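Local coordinates for enoyl-acyl carrier protein reductase (Uncultured bacterium, PDB 6KIA) that probably reduces enoyl-acyl carrier protein in fatty-acid elongation with NADH as hydride donor, and is linked to triclosan resistance, at residues F29-Y33 against C288-N294; E404-L409 against Q432-H437; R177-G181 against D297-G301. One frame throughout, in Å; residues are numbered along the deposited sequence.

Contact 1 (F29-Y33 against C288-N294); sequences FGRGY and CPEIRTN. With NAI (1,4-dihydronicotinamide adenine dinucleotide), chain D.
Arg31 and Thr293 mark the closest approach of the two loops, CA to CA 5.3 Å, with Arg31 in the type II turn that runs from Phe29 to Gly32. Two waters fill the joint: one accepts from Asn294 N and donates to Gly30 O and to O1A of NADH, and the other donates to both Arg31 O and Arg292 O.

The chief side chain is Tyr33. Its hydroxyl donates to Pro289 O at 2.7 Å, approaching at a C=O...O angle of 122° and lying somewhat off the carbonyl plane. Ile291 CD1 sits over one ring face, 3.6 Å from the Tyr33 centroid, in a CH-pi contact; Cys288 SG stands above the opposite face at the longer distance of 4.7 Å from that centroid. A Tyr33 chi1 of -107°, well away from a staggered value, carries the ring to this slot, with the nicotinamide at its edge. The ring is thus held at its hydroxyl and packed by Ile291 on one face, the sulfur being a more distant neighbour.

Arg31 lays one guanidinium face over Thr293 CA. Its NH2 makes a weak bond of 3.3 Å to Asn294 OD1, while NH1 has its stronger partner in the carboxylate of Asp297.

Both loops hold the cofactor. Tyr33 N donates to O1N of NADH, and Thr293 OG1 to O2N at 2.6 Å. Further along, Ile291 N meets the carboxamide O7N almost straight, at 176°. Thr293 CG2, meanwhile, presses on Arg31 O at 3.2 Å.

In the fold, 29-33 links strand 21-25 to helix 34-43, while the loop 288-294 follows strand 283-287, so the cofactor lies across loops leaving the mostly parallel main sheet, as in Rossmann-type enzymes. Helix 394-413 packs behind, with Val402 and Thr406 on Tyr33 and Leu403 on Ile291.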
loop_
_atom_site.group_PDB
_atom_site.type_symbol
_atom_site.label_atom_id
_atom_site.label_comp_id
_atom_site.label_asym_id
_atom_site.label_seq_id
_atom_site.Cartn_x
_atom_site.Cartn_y
_atom_site.Cartn_z
ATOM N N PHE A 29 -3.342 -0.600 -10.904
ATOM C CA PHE A 29 -4.811 -0.524 -10.945
ATOM C C PHE A 29 -5.239 0.916 -10.827
ATOM O O PHE A 29 -4.507 1.716 -10.272
ATOM C CB PHE A 29 -5.456 -1.322 -9.810
ATOM C CG PHE A 29 -5.196 -2.792 -9.893
ATOM C CD1 PHE A 29 -5.904 -3.579 -10.779
ATOM C CD2 PHE A 29 -4.244 -3.390 -9.087
ATOM C CE1 PHE A 29 -5.660 -4.940 -10.862
ATOM C CE2 PHE A 29 -4.005 -4.757 -9.162
ATOM C CZ PHE A 29 -4.710 -5.524 -10.054
ATOM N N GLY A 30 -6.440 1.229 -11.303
ATOM C CA GLY A 30 -7.003 2.546 -11.061
ATOM C C GLY A 30 -7.064 2.790 -9.565
ATOM O O GLY A 30 -7.369 1.863 -8.798
ATOM N N ARG A 31 -6.746 4.027 -9.179
ATOM C CA ARG A 31 -6.698 4.523 -7.786
ATOM C C ARG A 31 -5.460 4.030 -7.028
ATOM O O ARG A 31 -5.205 4.462 -5.900
ATOM C CB ARG A 31 -7.977 4.138 -7.031
ATOM C CG ARG A 31 -9.243 4.536 -7.775
ATOM C CD ARG A 31 -10.456 3.795 -7.248
ATOM N NE ARG A 31 -10.819 4.142 -5.890
ATOM C CZ ARG A 31 -11.130 3.255 -4.946
ATOM N NH1 ARG A 31 -11.475 3.682 -3.744
ATOM N NH2 ARG A 31 -11.092 1.954 -5.194
ATOM N N GLY A 32 -4.682 3.147 -7.639
ATOM C CA GLY A 32 -3.507 2.622 -6.955
ATOM C C GLY A 32 -2.434 3.669 -6.680
ATOM O O GLY A 32 -2.205 4.555 -7.512
ATOM N N TYR A 33 -1.752 3.564 -5.535
ATOM C CA TYR A 33 -0.679 4.499 -5.204
ATOM C C TYR A 33 0.335 4.649 -6.322
ATOM O O TYR A 33 0.815 5.751 -6.584
ATOM C CB TYR A 33 0.110 4.090 -3.935
ATOM C CG TYR A 33 -0.187 4.939 -2.729
ATOM C CD1 TYR A 33 0.201 6.267 -2.717
ATOM C CD2 TYR A 33 -0.715 4.398 -1.564
ATOM C CE1 TYR A 33 -0.036 7.079 -1.646
ATOM C CE2 TYR A 33 -0.941 5.206 -0.452
ATOM C CZ TYR A 33 -0.606 6.556 -0.511
ATOM O OH TYR A 33 -0.798 7.419 0.542
ATOM N N CYS A 288 3.370 5.832 3.618
ATOM C CA CYS A 288 2.462 6.806 2.991
ATOM C C CYS A 288 1.128 6.938 3.705
ATOM O O CYS A 288 0.756 6.050 4.471
ATOM C CB CYS A 288 2.224 6.411 1.528
ATOM S SG CYS A 288 3.717 6.591 0.473
ATOM N N PRO A 289 0.381 8.020 3.439
ATOM C CA PRO A 289 -0.906 8.196 4.143
ATOM C C PRO A 289 -2.012 7.207 3.805
ATOM O O PRO A 289 -2.011 6.553 2.770
ATOM C CB PRO A 289 -1.359 9.587 3.687
ATOM C CG PRO A 289 -0.129 10.285 3.316
ATOM C CD PRO A 289 0.729 9.223 2.661
ATOM N N GLU A 290 -2.993 7.144 4.707
ATOM C CA GLU A 290 -4.247 6.450 4.469
ATOM C C GLU A 290 -4.975 7.074 3.285
ATOM O O GLU A 290 -5.211 8.306 3.262
ATOM C CB GLU A 290 -5.152 6.549 5.711
ATOM C CG GLU A 290 -4.522 6.092 7.028
ATOM C CD GLU A 290 -3.703 7.177 7.746
ATOM O OE1 GLU A 290 -3.506 8.294 7.210
ATOM O OE2 GLU A 290 -3.255 6.914 8.875
ATOM N N ILE A 291 -5.338 6.248 2.305
ATOM C CA ILE A 291 -6.179 6.698 1.206
ATOM C C ILE A 291 -7.168 5.598 0.848
ATOM O O ILE A 291 -7.141 4.519 1.434
ATOM C CB ILE A 291 -5.355 7.103 -0.039
ATOM C CG1 ILE A 291 -4.469 5.953 -0.521
ATOM C CG2 ILE A 291 -4.481 8.337 0.231
ATOM C CD1 ILE A 291 -3.887 6.264 -1.874
ATOM N N ARG A 292 -8.078 5.876 -0.083
ATOM C CA ARG A 292 -8.970 4.828 -0.553
ATOM C C ARG A 292 -8.536 4.301 -1.922
ATOM O O ARG A 292 -8.499 5.035 -2.920
ATOM C CB ARG A 292 -10.414 5.324 -0.582
ATOM C CG ARG A 292 -10.919 5.577 0.828
ATOM C CD ARG A 292 -12.411 5.870 0.871
ATOM N NE ARG A 292 -13.224 4.656 0.877
ATOM C CZ ARG A 292 -13.941 4.230 -0.159
ATOM N NH1 ARG A 292 -13.952 4.921 -1.293
ATOM N NH2 ARG A 292 -14.652 3.112 -0.057
ATOM N N THR A 293 -8.141 3.032 -1.921
ATOM C CA THR A 293 -7.748 2.282 -3.110
ATOM C C THR A 293 -8.469 0.944 -3.114
ATOM O O THR A 293 -9.234 0.637 -2.194
ATOM C CB THR A 293 -6.244 1.982 -3.129
ATOM O OG1 THR A 293 -5.970 1.064 -2.068
ATOM C CG2 THR A 293 -5.389 3.228 -2.981
ATOM N N ASN A 294 -8.200 0.115 -4.121
ATOM C CA ASN A 294 -8.721 -1.256 -4.118
ATOM C C ASN A 294 -8.324 -2.029 -2.859
ATOM O O ASN A 294 -9.112 -2.829 -2.340
ATOM C CB ASN A 294 -8.238 -2.026 -5.352
ATOM C CG ASN A 294 -8.884 -1.545 -6.634
ATOM O OD1 ASN A 294 -9.672 -0.593 -6.642
ATOM N ND2 ASN A 294 -8.539 -2.199 -7.742
HETATM P PA NAI D . -3.784 -1.675 -5.163
HETATM O O1A NAI D . -3.896 -0.790 -6.366
HETATM O O2A NAI D . -4.847 -2.743 -4.995
HETATM O O5B NAI D . -2.324 -2.303 -5.181
HETATM C C5B NAI D . -2.105 -3.586 -4.630
HETATM C C4B NAI D . -0.750 -4.027 -5.262
HETATM O O4B NAI D . -0.401 -5.374 -4.574
HETATM C C3B NAI D . -0.831 -4.246 -6.526
HETATM O O3B NAI D . 0.375 -3.778 -7.257
HETATM C C2B NAI D . -0.983 -5.887 -6.662
HETATM O O2B NAI D . -0.630 -6.299 -8.034
HETATM C C1B NAI D . -0.195 -6.337 -5.749
HETATM N N9A NAI D . -0.677 -7.619 -5.195
HETATM C C8A NAI D . -1.746 -7.993 -4.470
HETATM N N7A NAI D . -1.666 -9.305 -4.263
HETATM C C5A NAI D . -0.533 -9.750 -4.857
HETATM C C6A NAI D . -0.042 -11.046 -4.907
HETATM N N6A NAI D . -0.508 -12.302 -4.388
HETATM N N1A NAI D . 1.110 -11.263 -5.563
HETATM C C2A NAI D . 1.764 -10.224 -6.171
HETATM N N3A NAI D . 1.273 -8.929 -6.116
HETATM C C4A NAI D . 0.098 -8.715 -5.446
HETATM O O3 NAI D . -3.835 -0.792 -3.765
HETATM P PN NAI D . -2.715 0.173 -3.119
HETATM O O1N NAI D . -2.329 1.248 -4.087
HETATM O O2N NAI D . -3.390 0.693 -1.859
HETATM O O5D NAI D . -1.458 -0.739 -2.757
HETATM C C5D NAI D . -0.162 -0.446 -3.251
HETATM C C4D NAI D . 0.791 -0.350 -2.039
HETATM O O4D NAI D . 0.491 0.735 -1.351
HETATM C C3D NAI D . 0.567 -1.518 -1.081
HETATM O O3D NAI D . 1.760 -2.109 -0.690
HETATM C C2D NAI D . -0.069 -0.800 0.130
HETATM O O2D NAI D . 0.085 -1.643 1.327
HETATM C C1D NAI D . 0.556 0.347 0.180
HETATM N N1N NAI D . -0.148 1.368 0.956
HETATM C C2N NAI D . -1.507 1.566 0.840
HETATM C C3N NAI D . -2.145 2.515 1.650
HETATM C C7N NAI D . -3.643 2.785 1.520
HETATM O O7N NAI D . -4.255 3.364 2.413
HETATM N N7N NAI D . -4.315 2.364 0.343
HETATM C C4N NAI D . -1.437 3.286 2.561
HETATM C C5N NAI D . -0.050 3.112 2.634
HETATM C C6N NAI D . 0.581 2.152 1.835
HETATM O O HOH W 1 -6.375 0.628 -6.305
HETATM O O HOH W 2 -6.564 6.513 -4.539
#

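Contact 2 (E404-L409 against Q432-H437)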
loop_
_atom_site.group_PDB
_atom_site.type_symbol
_atom_site.label_atom_id
_atom_site.label_comp_id
_atom_site.label_asym_id
_atom_site.label_seq_id
_atom_site.Cartn_x
_atom_site.Cartn_y
_atom_site.Cartn_z
ATOM N N GLU A 404 -1.063 12.129 -6.410
ATOM C CA GLU A 404 -0.401 13.203 -7.144
ATOM C C GLU A 404 0.812 13.763 -6.398
ATOM O O GLU A 404 1.844 14.056 -7.014
ATOM C CB GLU A 404 -1.409 14.331 -7.430
ATOM C CG GLU A 404 -0.847 15.522 -8.168
ATOM C CD GLU A 404 -1.927 16.528 -8.555
ATOM O OE1 GLU A 404 -3.114 16.304 -8.222
ATOM O OE2 GLU A 404 -1.594 17.529 -9.217
ATOM N N GLY A 405 0.707 13.896 -5.073
ATOM C CA GLY A 405 1.788 14.468 -4.279
ATOM C C GLY A 405 2.896 13.481 -3.926
ATOM O O GLY A 405 4.090 13.837 -3.910
ATOM N N THR A 406 2.513 12.247 -3.626
ATOM C CA THR A 406 3.510 11.246 -3.232
ATOM C C THR A 406 4.359 10.841 -4.429
ATOM O O THR A 406 5.509 10.436 -4.244
ATOM C CB THR A 406 2.877 9.983 -2.586
ATOM O OG1 THR A 406 1.990 9.323 -3.504
ATOM C CG2 THR A 406 2.130 10.368 -1.295
ATOM N N GLY A 407 3.803 10.944 -5.638
ATOM C CA GLY A 407 4.540 10.614 -6.860
ATOM C C GLY A 407 5.908 11.261 -6.966
ATOM O O GLY A 407 6.927 10.587 -6.962
ATOM N N PRO A 408 5.934 12.589 -7.079
ATOM C CA PRO A 408 7.198 13.316 -7.188
ATOM C C PRO A 408 8.024 13.218 -5.922
ATOM O O PRO A 408 9.247 13.191 -6.004
ATOM C CB PRO A 408 6.763 14.756 -7.482
ATOM C CG PRO A 408 5.327 14.803 -7.135
ATOM C CD PRO A 408 4.780 13.449 -7.356
ATOM N N LEU A 409 7.382 13.167 -4.756
ATOM C CA LEU A 409 8.149 12.974 -3.538
ATOM C C LEU A 409 8.988 11.695 -3.604
ATOM O O LEU A 409 10.188 11.740 -3.347
ATOM C CB LEU A 409 7.227 12.923 -2.310
ATOM C CG LEU A 409 6.675 14.290 -1.868
ATOM C CD1 LEU A 409 5.654 14.133 -0.739
ATOM C CD2 LEU A 409 7.801 15.234 -1.453
ATOM N N GLN A 432 4.444 19.752 -1.224
ATOM C CA GLN A 432 4.632 19.309 -2.605
ATOM C C GLN A 432 3.435 19.734 -3.499
ATOM O O GLN A 432 3.621 20.251 -4.606
ATOM C CB GLN A 432 4.832 17.774 -2.665
ATOM C CG GLN A 432 4.848 17.299 -4.070
ATOM C CD GLN A 432 6.171 17.629 -4.770
ATOM O OE1 GLN A 432 7.249 17.407 -4.224
ATOM N NE2 GLN A 432 6.075 18.304 -5.893
ATOM N N LEU A 433 2.207 19.550 -3.023
ATOM C CA LEU A 433 1.054 19.845 -3.870
ATOM C C LEU A 433 0.883 21.360 -4.093
ATOM O O LEU A 433 0.563 21.802 -5.197
ATOM C CB LEU A 433 -0.222 19.291 -3.226
ATOM C CG LEU A 433 -0.394 17.766 -3.278
ATOM C CD1 LEU A 433 -1.457 17.303 -2.291
ATOM C CD2 LEU A 433 -0.755 17.391 -4.718
ATOM N N ASN A 434 1.155 22.153 -3.069
ATOM C CA ASN A 434 1.032 23.594 -3.235
ATOM C C ASN A 434 2.122 24.095 -4.166
ATOM O O ASN A 434 1.870 24.964 -4.991
ATOM C CB ASN A 434 1.043 24.299 -1.887
ATOM C CG ASN A 434 -0.317 24.219 -1.191
ATOM O OD1 ASN A 434 -1.369 24.120 -1.847
ATOM N ND2 ASN A 434 -0.297 24.207 0.129
ATOM N N LEU A 435 3.305 23.479 -4.082
ATOM C CA LEU A 435 4.421 23.911 -4.920
ATOM C C LEU A 435 4.188 23.577 -6.397
ATOM O O LEU A 435 4.398 24.431 -7.262
ATOM C CB LEU A 435 5.714 23.264 -4.420
ATOM C CG LEU A 435 7.022 23.594 -5.134
ATOM C CD1 LEU A 435 7.421 25.019 -4.791
ATOM C CD2 LEU A 435 8.059 22.600 -4.650
ATOM N N MET A 436 3.714 22.361 -6.675
ATOM C CA MET A 436 3.312 21.942 -8.018
ATOM C C MET A 436 2.292 22.828 -8.665
ATOM O O MET A 436 2.246 22.907 -9.889
ATOM C CB MET A 436 2.725 20.520 -8.015
ATOM C CG MET A 436 3.575 19.473 -7.407
ATOM S SD MET A 436 2.593 17.984 -7.217
ATOM C CE MET A 436 2.252 17.522 -8.918
ATOM N N HIS A 437 1.451 23.471 -7.854
ATOM C CA HIS A 437 0.341 24.240 -8.396
ATOM C C HIS A 437 0.543 25.728 -8.160
ATOM O O HIS A 437 -0.421 26.496 -8.163
ATOM C CB HIS A 437 -0.982 23.796 -7.760
ATOM C CG HIS A 437 -1.402 22.418 -8.151
ATOM N ND1 HIS A 437 -0.992 21.302 -7.460
ATOM C CD2 HIS A 437 -2.180 21.969 -9.169
ATOM C CE1 HIS A 437 -1.506 20.223 -8.025
ATOM N NE2 HIS A 437 -2.227 20.598 -9.065
#
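Gln432 meets Gly405, Pro408 and Leu409 in turn, and tracing it outward gives most of this helix-helix contact. CB lies against the branch of Leu409, 4.0 Å from its CG. CG follows anti to the backbone N and rests on the carbonyl of helix 404-409, Gln432 CG to Gly405 O being 3.5 Å. There the chain bends, chi2 76°, and turns the amide along the neighbouring helix: CD reaches Pro408 CG at 3.8 Å, NE2 lies beside the same proline ring, and OE1 comes to Leu409 CD2 at 3.6 Å. That oxygen is buried against the leucine and has no hydrogen-bonding partner in the model.

One turn away, Glu404 extends fully from the helix, its CG touching both Leu433 CD2 and Met436 CE. The carboxylate ends at the edge of the His437 ring, close to the ring plane, with the two planes 66° apart. Glu404 OE2 is 2.9 Å from His437 CE1, and it is also near NE2, but at an angle too poor for a hydrogen bond. The ring itself is held by its other nitrogen: ND1 donates to Leu433 O at 2.8 Å, with the acceptor in the ring plane. Trp321 stacks on this imidazole.

Between these two groups the backbones come closest, Gly405 CA to Leu433 CA 5.4 Å. With no side chain on Gly405, the isobutyl group of Leu433 lies directly against its CA and N. Met436 completes the patch, its sulfur facing the Pro408 ring.

The segment axes approach to 9.3 Å at 91°, an orthogonal helix packing with a glycine at the nearest point. It joins helix 394-413, kinked at Pro408, to the C-terminal helix 426-436, the two connected through strand 421-423 of the main sheet.

Contact 3 (R177-G181 against D297-G301)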
loop_
_atom_site.group_PDB
_atom_site.type_symbol
_atom_site.label_atom_id
_atom_site.label_comp_id
_atom_site.label_asym_id
_atom_site.label_seq_id
_atom_site.Cartn_x
_atom_site.Cartn_y
_atom_site.Cartn_z
ATOM N N ARG A 177 -17.358 -8.719 10.006
ATOM C CA ARG A 177 -17.540 -8.478 11.435
ATOM C C ARG A 177 -16.361 -7.699 12.035
ATOM O O ARG A 177 -16.543 -6.786 12.842
ATOM C CB ARG A 177 -17.730 -9.804 12.176
ATOM C CG ARG A 177 -19.134 -10.376 12.021
ATOM C CD ARG A 177 -19.397 -11.504 13.003
ATOM N NE ARG A 177 -19.321 -11.052 14.393
ATOM C CZ ARG A 177 -19.357 -11.867 15.442
ATOM N NH1 ARG A 177 -19.476 -13.174 15.254
ATOM N NH2 ARG A 177 -19.279 -11.377 16.675
ATOM N N ILE A 178 -15.145 -8.050 11.634
ATOM C CA ILE A 178 -13.967 -7.395 12.203
ATOM C C ILE A 178 -13.839 -5.938 11.758
ATOM O O ILE A 178 -13.507 -5.056 12.558
ATOM C CB ILE A 178 -12.681 -8.143 11.837
ATOM C CG1 ILE A 178 -12.669 -9.509 12.522
ATOM C CG2 ILE A 178 -11.452 -7.341 12.277
ATOM C CD1 ILE A 178 -11.531 -10.374 12.098
ATOM N N TYR A 179 -14.147 -5.675 10.496
ATOM C CA TYR A 179 -13.886 -4.359 9.936
ATOM C C TYR A 179 -15.105 -3.455 10.019
ATOM O O TYR A 179 -14.942 -2.225 10.092
ATOM C CB TYR A 179 -13.428 -4.483 8.476
ATOM C CG TYR A 179 -12.101 -5.189 8.321
ATOM C CD1 TYR A 179 -11.040 -4.907 9.177
ATOM C CD2 TYR A 179 -11.912 -6.153 7.335
ATOM C CE1 TYR A 179 -9.821 -5.555 9.049
ATOM C CE2 TYR A 179 -10.695 -6.810 7.200
ATOM C CZ TYR A 179 -9.656 -6.505 8.062
ATOM O OH TYR A 179 -8.444 -7.148 7.941
ATOM N N LYS A 180 -16.309 -4.043 10.059
ATOM C CA LYS A 180 -17.544 -3.233 10.056
ATOM C C LYS A 180 -18.493 -3.471 11.236
ATOM O O LYS A 180 -19.478 -2.747 11.390
ATOM C CB LYS A 180 -18.332 -3.477 8.759
ATOM C CG LYS A 180 -17.544 -3.265 7.477
ATOM C CD LYS A 180 -18.376 -3.661 6.255
ATOM C CE LYS A 180 -17.758 -3.154 4.958
ATOM N NZ LYS A 180 -16.374 -3.680 4.720
ATOM N N GLY A 181 -18.193 -4.452 12.083
ATOM C CA GLY A 181 -19.125 -4.872 13.119
ATOM C C GLY A 181 -19.202 -3.974 14.331
ATOM O O GLY A 181 -18.182 -3.553 14.880
ATOM N N ASP A 297 -10.222 -0.181 0.550
ATOM C CA ASP A 297 -11.662 0.128 0.545
ATOM C C ASP A 297 -12.455 -0.569 1.643
ATOM O O ASP A 297 -13.456 -0.037 2.116
ATOM C CB ASP A 297 -12.308 -0.229 -0.795
ATOM C CG ASP A 297 -12.251 0.913 -1.798
ATOM O OD1 ASP A 297 -11.885 2.049 -1.421
ATOM O OD2 ASP A 297 -12.598 0.673 -2.974
ATOM N N ILE A 298 -12.032 -1.768 2.014
ATOM C CA ILE A 298 -12.754 -2.547 3.006
ATOM C C ILE A 298 -12.548 -2.024 4.424
ATOM O O ILE A 298 -13.383 -2.260 5.301
ATOM C CB ILE A 298 -12.342 -4.027 2.968
ATOM C CG1 ILE A 298 -10.844 -4.171 3.232
ATOM C CG2 ILE A 298 -12.712 -4.648 1.634
ATOM C CD1 ILE A 298 -10.390 -5.598 3.411
ATOM N N PHE A 299 -11.435 -1.332 4.649
ATOM C CA PHE A 299 -11.118 -0.808 5.971
ATOM C C PHE A 299 -11.988 0.410 6.245
ATOM O O PHE A 299 -11.511 1.517 6.165
ATOM C CB PHE A 299 -9.632 -0.428 6.080
ATOM C CG PHE A 299 -8.683 -1.548 5.757
ATOM C CD1 PHE A 299 -8.980 -2.856 6.101
ATOM C CD2 PHE A 299 -7.474 -1.281 5.125
ATOM C CE1 PHE A 299 -8.099 -3.883 5.801
ATOM C CE2 PHE A 299 -6.586 -2.300 4.827
ATOM C CZ PHE A 299 -6.900 -3.600 5.165
ATOM N N VAL A 300 -13.263 0.210 6.562
ATOM C CA VAL A 300 -14.154 1.333 6.869
ATOM C C VAL A 300 -13.596 2.164 8.024
ATOM O O VAL A 300 -13.338 1.637 9.121
ATOM C CB VAL A 300 -15.582 0.839 7.207
ATOM C CG1 VAL A 300 -16.475 1.986 7.686
ATOM C CG2 VAL A 300 -16.198 0.159 5.998
ATOM N N GLY A 301 -13.361 3.450 7.767
ATOM C CA GLY A 301 -12.809 4.326 8.778
ATOM C C GLY A 301 -11.388 4.729 8.476
ATOM O O GLY A 301 -10.921 5.712 9.016
HETATM O O HOH W 3 -12.750 -0.929 9.724
#
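Tyr179 and Phe299 form the aromatic part of this contact, a T-shaped pair with centroids 5.3 Å apart and planes at 71°. Phenylalanine supplies the edge: its CD1 lies over the centre of the tyrosine ring, and CE1 comes 3.8 Å from Tyr179 CZ. The two side chains run alongside each other in the same direction, and the turn of the planes brings the Phe299 edge to the Tyr179 face. Tyr179 OH is hydrogen-bonded to Thr261 OG1, which fixes the far end of the ring, and Tyr257 packs on both aromatics.

Apolar contacts flank the pair. Ile298 CD1 approaches the tyrosine obliquely, near CE2 of Tyr179. Farther up, the hydrocarbon part of Lys180 crosses Val300 at about a right angle, with Lys180 CE 3.8 Å from Val300 CG2. Val300 also touches Ile377 and Ser380 of helix 370-385, so it meets both helices.

The polar links are few. Lys180 runs extended as far as CE and then bends, chi4 60°, which swings the ammonium back over the loop; NZ makes a weak hydrogen bond to Ile298 O at 3.4 Å. That carbonyl is already taken by Val300 N, at 2.8 Å from it, the bond that closes the turn around Phe299. A firmer bridge is made by water, which donates to Tyr179 O at 2.6 Å and to Val300 O at 2.7 Å, tying the last turn of the helix to the loop through their backbones.

What results is a helix C-terminus docked on an inverse gamma turn centred on Phe299. It lies at the surface, joining the end of helix 169-180 to the loop after strand 283-287, and Phe299, whose side chain is about 6 Å from the bound NADH, places it beside the cofactor pocket.

How the contacts relate
Contact 1 is the middle of the three: its centre is 16 Å from those of contacts 2 and 3, which are themselves 30 Å apart and do not touch. Along the chain contacts 1 and 3 interleave, since 177-181 falls between 29-33 and 288-294 while 297-301 comes after; contact 2 follows both near the C-terminus. The long loop after strand 283-287 serves contacts 1 and 3, which meet again through the salt bridge at Asp297. Helix 394-413 connects contact 2 to the cofactor site. The NADH loops therefore have a helix-helix contact on one side and a helix end docked on a loop on another.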